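Side-chain contacts in transcriptional regulator, MarR family, putative (PDB 3BJA), which probably binds DNA and regulates transcription as a MarR-family winged helix-turn-helix protein: residues N10-D13 with V14-L18; T65-I68 with Q69-R73. One frame throughout, in Å; residues are numbered along the deposited sequence. Where two conformers were deposited one is given.

Contact 1 of 2, residues N10-D13 with V14-L18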
ATOM      1  N   ASN A  10       8.681   3.856  10.267  1.00 72.69           N
ATOM      2  CA  ASN A  10       9.858   3.632   9.426  1.00 75.63           C
ATOM      3  C   ASN A  10       9.619   2.584   8.358  1.00 75.35           C
ATOM      4  O   ASN A  10      10.068   2.776   7.224  1.00 73.25           O
ATOM      5  CB  ASN A  10      11.112   3.281  10.240  1.00 76.45           C
ATOM      6  CG  ASN A  10      11.611   4.452  11.089  1.00 84.22           C
ATOM      7  OD1 ASN A  10      11.436   5.634  10.725  1.00 80.41           O
ATOM      8  ND2 ASN A  10      12.234   4.128  12.238  1.00 82.88           N
ATOM      9  N   ILE A  11       8.908   1.506   8.709  1.00 75.43           N
ATOM     10  CA  ILE A  11       8.618   0.464   7.744  1.00 76.88           C
ATOM     11  C   ILE A  11       7.660   0.985   6.650  1.00 75.51           C
ATOM     12  O   ILE A  11       7.903   0.682   5.476  1.00 74.36           O
ATOM     13  CB  ILE A  11       8.215  -0.905   8.373  1.00 75.11           C
ATOM     14  CG1 ILE A  11       8.503  -2.018   7.354  1.00 81.44           C
ATOM     15  CG2 ILE A  11       6.807  -0.910   8.836  1.00 78.65           C
ATOM     16  CD1 ILE A  11       8.268  -3.389   7.840  1.00 81.16           C
ATOM     17  N   ARG A  12       6.639   1.784   7.017  1.00 76.30           N
ATOM     18  CA  ARG A  12       5.731   2.349   6.012  0.50 76.92           C
ATOM     19  C   ARG A  12       6.476   3.303   5.076  1.00 77.16           C
ATOM     20  O   ARG A  12       6.290   3.228   3.876  1.00 78.39           O
ATOM     21  CB  ARG A  12       4.546   3.110   6.610  0.50 76.46           C
ATOM     22  CG  ARG A  12       3.627   2.319   7.517  0.50 76.77           C
ATOM     23  CD  ARG A  12       2.198   2.902   7.520  0.50 81.42           C
ATOM     24  NE  ARG A  12       1.300   2.180   6.608  0.50 86.93           N
ATOM     25  CZ  ARG A  12       0.119   2.621   6.160  0.50 88.54           C
ATOM     26  NH1 ARG A  12      -0.356   3.836   6.474  0.50 89.07           N
ATOM     27  NH2 ARG A  12      -0.598   1.834   5.351  0.50 88.65           N
ATOM     28  N   ASP A  13       7.290   4.203   5.646  1.00 76.57           N
ATOM     29  CA  ASP A  13       8.060   5.184   4.878  1.00 75.83           C
ATOM     30  C   ASP A  13       8.966   4.517   3.853  1.00 77.25           C
ATOM     31  O   ASP A  13       8.981   4.932   2.694  1.00 81.03           O
ATOM     32  CB  ASP A  13       8.863   6.120   5.795  1.00 74.93           C
ATOM     33  CG  ASP A  13       7.979   7.056   6.633  1.00 76.44           C
ATOM     34  OD1 ASP A  13       6.729   7.107   6.459  1.00 78.58           O
ATOM     35  OD2 ASP A  13       8.549   7.765   7.488  1.00 79.06           O
ATOM     36  N   VAL A  14       9.679   3.469   4.251  1.00 75.50           N
ATOM     37  CA  VAL A  14      10.531   2.746   3.305  1.00 76.60           C
ATOM     38  C   VAL A  14       9.695   2.087   2.183  1.00 78.11           C
ATOM     39  O   VAL A  14      10.075   2.155   1.010  1.00 78.65           O
ATOM     40  CB  VAL A  14      11.445   1.714   4.007  1.00 76.38           C
ATOM     41  CG1 VAL A  14      12.146   0.815   2.978  1.00 66.28           C
ATOM     42  CG2 VAL A  14      12.466   2.447   4.863  1.00 76.24           C
ATOM     43  N   TYR A  15       8.568   1.476   2.553  1.00 79.18           N
ATOM     44  CA  TYR A  15       7.670   0.847   1.586  1.00 79.92           C
ATOM     45  C   TYR A  15       7.128   1.872   0.595  1.00 77.38           C
ATOM     46  O   TYR A  15       7.133   1.612  -0.600  1.00 78.55           O
ATOM     47  CB  TYR A  15       6.546   0.128   2.301  1.00 82.33           C
ATOM     48  CG  TYR A  15       5.501  -0.532   1.421  1.00 88.71           C
ATOM     49  CD1 TYR A  15       5.642  -1.861   0.986  1.00 92.56           C
ATOM     50  CD2 TYR A  15       4.340   0.157   1.061  1.00 87.73           C
ATOM     51  CE1 TYR A  15       4.641  -2.479   0.194  1.00 91.97           C
ATOM     52  CE2 TYR A  15       3.360  -0.430   0.262  1.00 88.13           C
ATOM     53  CZ  TYR A  15       3.497  -1.749  -0.148  1.00 93.18           C
ATOM     54  OH  TYR A  15       2.484  -2.297  -0.899  1.00 97.43           O
ATOM     55  N   HIS A  16       6.694   3.027   1.086  1.00 76.37           N
ATOM     56  CA  HIS A  16       6.171   4.084   0.219  1.00 76.10           C
ATOM     57  C   HIS A  16       7.241   4.665  -0.728  1.00 76.83           C
ATOM     58  O   HIS A  16       6.952   4.890  -1.902  1.00 78.37           O
ATOM     59  CB  HIS A  16       5.446   5.170   1.004  1.00 76.91           C
ATOM     60  CG  HIS A  16       4.186   4.696   1.667  1.00 81.63           C
ATOM     61  ND1 HIS A  16       3.714   5.238   2.845  1.00 88.52           N
ATOM     62  CD2 HIS A  16       3.320   3.709   1.334  1.00 89.36           C
ATOM     63  CE1 HIS A  16       2.599   4.620   3.194  1.00 88.18           C
ATOM     64  NE2 HIS A  16       2.345   3.680   2.298  1.00 87.10           N
ATOM     65  N   LEU A  17       8.466   4.865  -0.241  1.00 76.03           N
ATOM     66  CA  LEU A  17       9.585   5.300  -1.104  1.00 74.01           C
ATOM     67  C   LEU A  17       9.885   4.269  -2.209  1.00 72.51           C
ATOM     68  O   LEU A  17      10.207   4.642  -3.334  1.00 72.25           O
ATOM     69  CB  LEU A  17      10.851   5.587  -0.293  1.00 72.63           C
ATOM     70  CG  LEU A  17      10.812   6.827   0.609  1.00 72.34           C
ATOM     71  CD1 LEU A  17      11.952   6.784   1.637  1.00 75.71           C
ATOM     72  CD2 LEU A  17      10.876   8.104  -0.212  1.00 61.91           C
ATOM     73  N   LEU A  18       9.777   2.987  -1.879  1.00 73.25           N
ATOM     74  CA  LEU A  18       9.952   1.906  -2.855  1.00 74.16           C
ATOM     75  C   LEU A  18       8.857   1.923  -3.945  1.00 74.72           C
ATOM     76  O   LEU A  18       9.197   1.658  -5.096  1.00 78.71           O
ATOM     77  CB  LEU A  18      10.048   0.515  -2.188  1.00 72.99           C
ATOM     78  CG  LEU A  18      11.293   0.148  -1.369  1.00 72.23           C
ATOM     79  CD1 LEU A  18      11.068  -1.109  -0.493  1.00 71.84           C
ATOM     80  CD2 LEU A  18      12.478  -0.038  -2.270  1.00 59.70           C
TER

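Contact 2 of 2, residues T65-I68 with Q69-R73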
ATOM      1  N   THR A  65     -12.295  -4.085 -10.869  1.00 87.13           N
ATOM      2  CA  THR A  65     -13.089  -4.293 -12.079  1.00 84.08           C
ATOM      3  C   THR A  65     -12.912  -3.153 -13.097  1.00 82.08           C
ATOM      4  O   THR A  65     -12.822  -3.407 -14.310  1.00 80.60           O
ATOM      5  CB  THR A  65     -14.579  -4.525 -11.732  1.00 83.44           C
ATOM      6  OG1 THR A  65     -14.670  -5.635 -10.830  1.00 80.20           O
ATOM      7  CG2 THR A  65     -15.405  -4.826 -12.983  1.00 80.54           C
ATOM      8  N   THR A  66     -12.845  -1.918 -12.595  1.00 79.96           N
ATOM      9  CA  THR A  66     -12.631  -0.734 -13.436  1.00 79.33           C
ATOM     10  C   THR A  66     -11.200  -0.744 -13.979  1.00 76.96           C
ATOM     11  O   THR A  66     -10.965  -0.530 -15.173  1.00 77.02           O
ATOM     12  CB  THR A  66     -12.851   0.591 -12.649  1.00 80.25           C
ATOM     13  OG1 THR A  66     -14.046   0.502 -11.856  1.00 83.51           O
ATOM     14  CG2 THR A  66     -12.954   1.788 -13.614  1.00 79.95           C
HETATM   15  N   MSE A  67     -10.267  -1.015 -13.074  1.00 74.57           N
HETATM   16  CA  MSE A  67      -8.832  -1.068 -13.365  1.00 72.71           C
HETATM   17  C   MSE A  67      -8.461  -2.171 -14.392  1.00 70.97           C
HETATM   18  O   MSE A  67      -7.582  -1.954 -15.227  1.00 70.06           O
HETATM   19  CB  MSE A  67      -8.064  -1.167 -12.021  1.00 73.31           C
HETATM   20  CG  MSE A  67      -6.588  -0.920 -12.081  1.00 71.96           C
HETATM   21 SE   MSE A  67      -5.675  -2.538 -12.467  0.75 71.65          SE
HETATM   22  CE  MSE A  67      -5.787  -3.404 -10.735  1.00 87.96           C
ATOM     23  N   ILE A  68      -9.131  -3.328 -14.326  1.00 69.23           N
ATOM     24  CA  ILE A  68      -8.946  -4.426 -15.311  1.00 69.84           C
ATOM     25  C   ILE A  68      -9.540  -4.059 -16.670  1.00 69.07           C
ATOM     26  O   ILE A  68      -8.958  -4.385 -17.694  1.00 69.30           O
ATOM     27  CB  ILE A  68      -9.474  -5.820 -14.788  1.00 71.06           C
ATOM     28  CG1 ILE A  68      -8.350  -6.573 -14.042  1.00 73.30           C
ATOM     29  CG2 ILE A  68      -9.913  -6.743 -15.915  1.00 65.59           C
ATOM     30  CD1 ILE A  68      -7.797  -5.840 -12.853  1.00 81.51           C
ATOM     31  N   GLN A  69     -10.706  -3.416 -16.678  1.00 69.70           N
ATOM     32  CA  GLN A  69     -11.318  -2.911 -17.929  1.00 69.27           C
ATOM     33  C   GLN A  69     -10.414  -1.943 -18.699  1.00 67.69           C
ATOM     34  O   GLN A  69     -10.363  -1.983 -19.930  1.00 66.00           O
ATOM     35  CB  GLN A  69     -12.693  -2.259 -17.666  1.00 69.75           C
ATOM     36  CG  GLN A  69     -13.850  -3.166 -18.037  1.00 75.76           C
ATOM     37  CD  GLN A  69     -14.038  -3.286 -19.561  1.00 79.09           C
ATOM     38  OE1 GLN A  69     -14.035  -2.288 -20.283  1.00 80.40           O
ATOM     39  NE2 GLN A  69     -14.218  -4.513 -20.041  1.00 82.96           N
ATOM     40  N   ARG A  70      -9.715  -1.093 -17.952  1.00 68.30           N
ATOM     41  CA  ARG A  70      -8.734  -0.151 -18.487  1.00 67.86           C
ATOM     42  C   ARG A  70      -7.597  -0.939 -19.145  1.00 66.63           C
ATOM     43  O   ARG A  70      -7.203  -0.639 -20.271  1.00 68.24           O
ATOM     44  CB  ARG A  70      -8.210   0.742 -17.347  1.00 69.55           C
ATOM     45  CG  ARG A  70      -7.275   1.890 -17.704  1.00 73.26           C
ATOM     46  CD  ARG A  70      -7.880   2.761 -18.752  1.00 90.40           C
ATOM     47  NE  ARG A  70      -7.412   4.152 -18.720  1.00 97.63           N
ATOM     48  CZ  ARG A  70      -8.121   5.226 -18.319  1.00102.79           C
ATOM     49  NH1 ARG A  70      -9.403   5.150 -17.905  1.00101.81           N
ATOM     50  NH2 ARG A  70      -7.537   6.431 -18.358  1.00104.61           N
HETATM   51  N   MSE A  71      -7.099  -1.964 -18.447  1.00 64.65           N
HETATM   52  CA  MSE A  71      -6.072  -2.873 -18.987  1.00 61.47           C
HETATM   53  C   MSE A  71      -6.604  -3.694 -20.176  1.00 63.09           C
HETATM   54  O   MSE A  71      -5.831  -4.102 -21.034  1.00 61.48           O
HETATM   55  CB  MSE A  71      -5.522  -3.817 -17.894  1.00 59.75           C
HETATM   56  CG  MSE A  71      -4.768  -3.108 -16.781  1.00 58.31           C
HETATM   57 SE   MSE A  71      -3.987  -4.335 -15.434  0.75 52.81          SE
HETATM   58  CE  MSE A  71      -2.394  -4.970 -16.403  1.00 59.45           C
ATOM     59  N   LYS A  72      -7.913  -3.948 -20.203  1.00 66.06           N
ATOM     60  CA  LYS A  72      -8.548  -4.684 -21.291  1.00 69.52           C
ATOM     61  C   LYS A  72      -8.532  -3.853 -22.589  1.00 70.93           C
ATOM     62  O   LYS A  72      -8.135  -4.379 -23.635  1.00 69.77           O
ATOM     63  CB  LYS A  72      -9.980  -5.124 -20.922  1.00 68.78           C
ATOM     64  CG  LYS A  72     -10.543  -6.237 -21.807  1.00 68.60           C
ATOM     65  CD  LYS A  72     -12.032  -6.451 -21.560  1.00 70.76           C
ATOM     66  CE  LYS A  72     -12.605  -7.625 -22.367  1.00 70.68           C
ATOM     67  NZ  LYS A  72     -12.329  -7.516 -23.801  1.00 75.25           N
ATOM     68  N   ARG A  73      -8.936  -2.573 -22.506  1.00 72.84           N
ATOM     69  CA  ARG A  73      -8.957  -1.670 -23.679  1.00 74.25           C
ATOM     70  C   ARG A  73      -7.506  -1.355 -24.119  1.00 74.17           C
ATOM     71  O   ARG A  73      -7.237  -1.287 -25.323  1.00 74.76           O
ATOM     72  CB  ARG A  73      -9.795  -0.376 -23.448  1.00 75.74           C
ATOM     73  CG  ARG A  73      -9.008   0.811 -22.877  1.00 79.75           C
ATOM     74  CD  ARG A  73      -9.777   2.104 -22.604  1.00 79.89           C
ATOM     75  NE  ARG A  73      -9.005   3.364 -22.368  1.00 85.13           N
ATOM     76  CZ  ARG A  73      -7.700   3.552 -22.050  1.00 86.04           C
ATOM     77  NH1 ARG A  73      -6.811   2.579 -21.830  1.00 84.37           N
ATOM     78  NH2 ARG A  73      -7.251   4.812 -21.900  1.00 84.82           N
TER

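Contact 1 of 2, residues N10-D13 with V14-L18
Val-14 starts the turn that follows Asn-10: its N donates to Asn-10 O at 3.1 Å, and its CG2 branch comes down beside the same oxygen, 3.4 Å away. That branch lies beside the backbone N because CG1 takes the position anti to it (chi1 170°). On the buried face of the helix, Val-14 packs on Ile-11 of the second subunit. Tyr-15 repeats the i to i+4 bond to Ile-11 O, and its CB sits over the carbonyl oxygens of Ile-11 and Arg-12 before the ring swings away from Arg-12 and Asp-13. There it stacks on Tyr-15 of the second subunit, and its OH is hydrogen-bonded to NE2 of that subunit's His-16. Helix 2-25 is thus part of the dimer interface, as the N-terminal helix is in MarR proteins generally. His-16 makes the shortest of the four backbone bonds, N to Arg-12 O at 2.8 Å, with N nearly in line with the C=O (163° at the oxygen). With CG beside the backbone N (chi1 -66°), the imidazole lies across the same oxygen, which stands 3.3 Å above one ring face, toward the rim. Its NE2 is hydrogen-bonded to Tyr-15 OH of the second subunit, the reciprocal of the Tyr-15 bond. Leu-17 bonds through N to Asp-13 O, with its CG 3.4 Å from that oxygen, while Asp-13 OD2 forms a salt bridge with Lys-135 of the second subunit.

Contact 2 of 2, residues T65-I68 with Q69-R73
Apolar contact between Met-67 and Met-71, both selenomethionines, joins the side chains of successive turns. The two run side by side and point the same way, and the SE atom of Met-67 lies 3.9 Å from the SE of Met-71. Met-67 gets there by setting CG anti to the backbone N (chi1 -167°) and then bending twice, whereas Met-71 runs extended through chi2 and bends only at chi3. Both belong to the buried side of the helix: Met-67 rests on Val-34 and Gln-35 of helix 33-44, Met-71 on Val-38 and Ile-39 of the same helix and on Val-77. Ile-68 faces Thr-79 of strand 77-81.

Hydrogen bonding across the contact is of the backbone. Gln-69 N reaches Thr-65 O at 3.2 Å, Arg-70 N reaches Thr-66 O, and Met-71 N reaches Met-67 O at 3.3 Å. Lys-72 N approaches Ile-68 O more closely, at 2.8 Å, but the bond is bent to 133° at the hydrogen.

Aliphatic carbons also lie against carbonyl oxygens: Met-71 CG is 3.4 Å from Met-67 O, and Arg-70 CB is 3.5 Å from the same atom. Beyond CB the Arg-70 chain leads away from the first turn.

Helix 64-73 is in the place of the recognition helix of the winged helix-turn-helix. Its chemistry is two-sided, methionine and isoleucine side chains facing the domain and polar or charged side chains such as Thr-65, Thr-66, Gln-69, Arg-70 and Arg-73 facing out, consistent with a DNA-facing surface.

From the N terminus, contact 1 comes first, within helix 2-25, and joins successive turns of one helix with no intervening loop. The chain then passes through helix 33-44, strand 48-49 and helix 50-56 before contact 2, which likewise joins successive turns of helix 64-73. The two are in series and neither nest nor cross. Their centres lie 28 Å apart, on opposite sides of the chain's centre, and their nearest atoms are about 13 Å from each other. Contact 1 belongs to the dimer interface with the second subunit. Contact 2 ties its helix to helix 33-44 and strand 77-81 within the winged helix-turn-helix part, and no other chain of the assembly touches it.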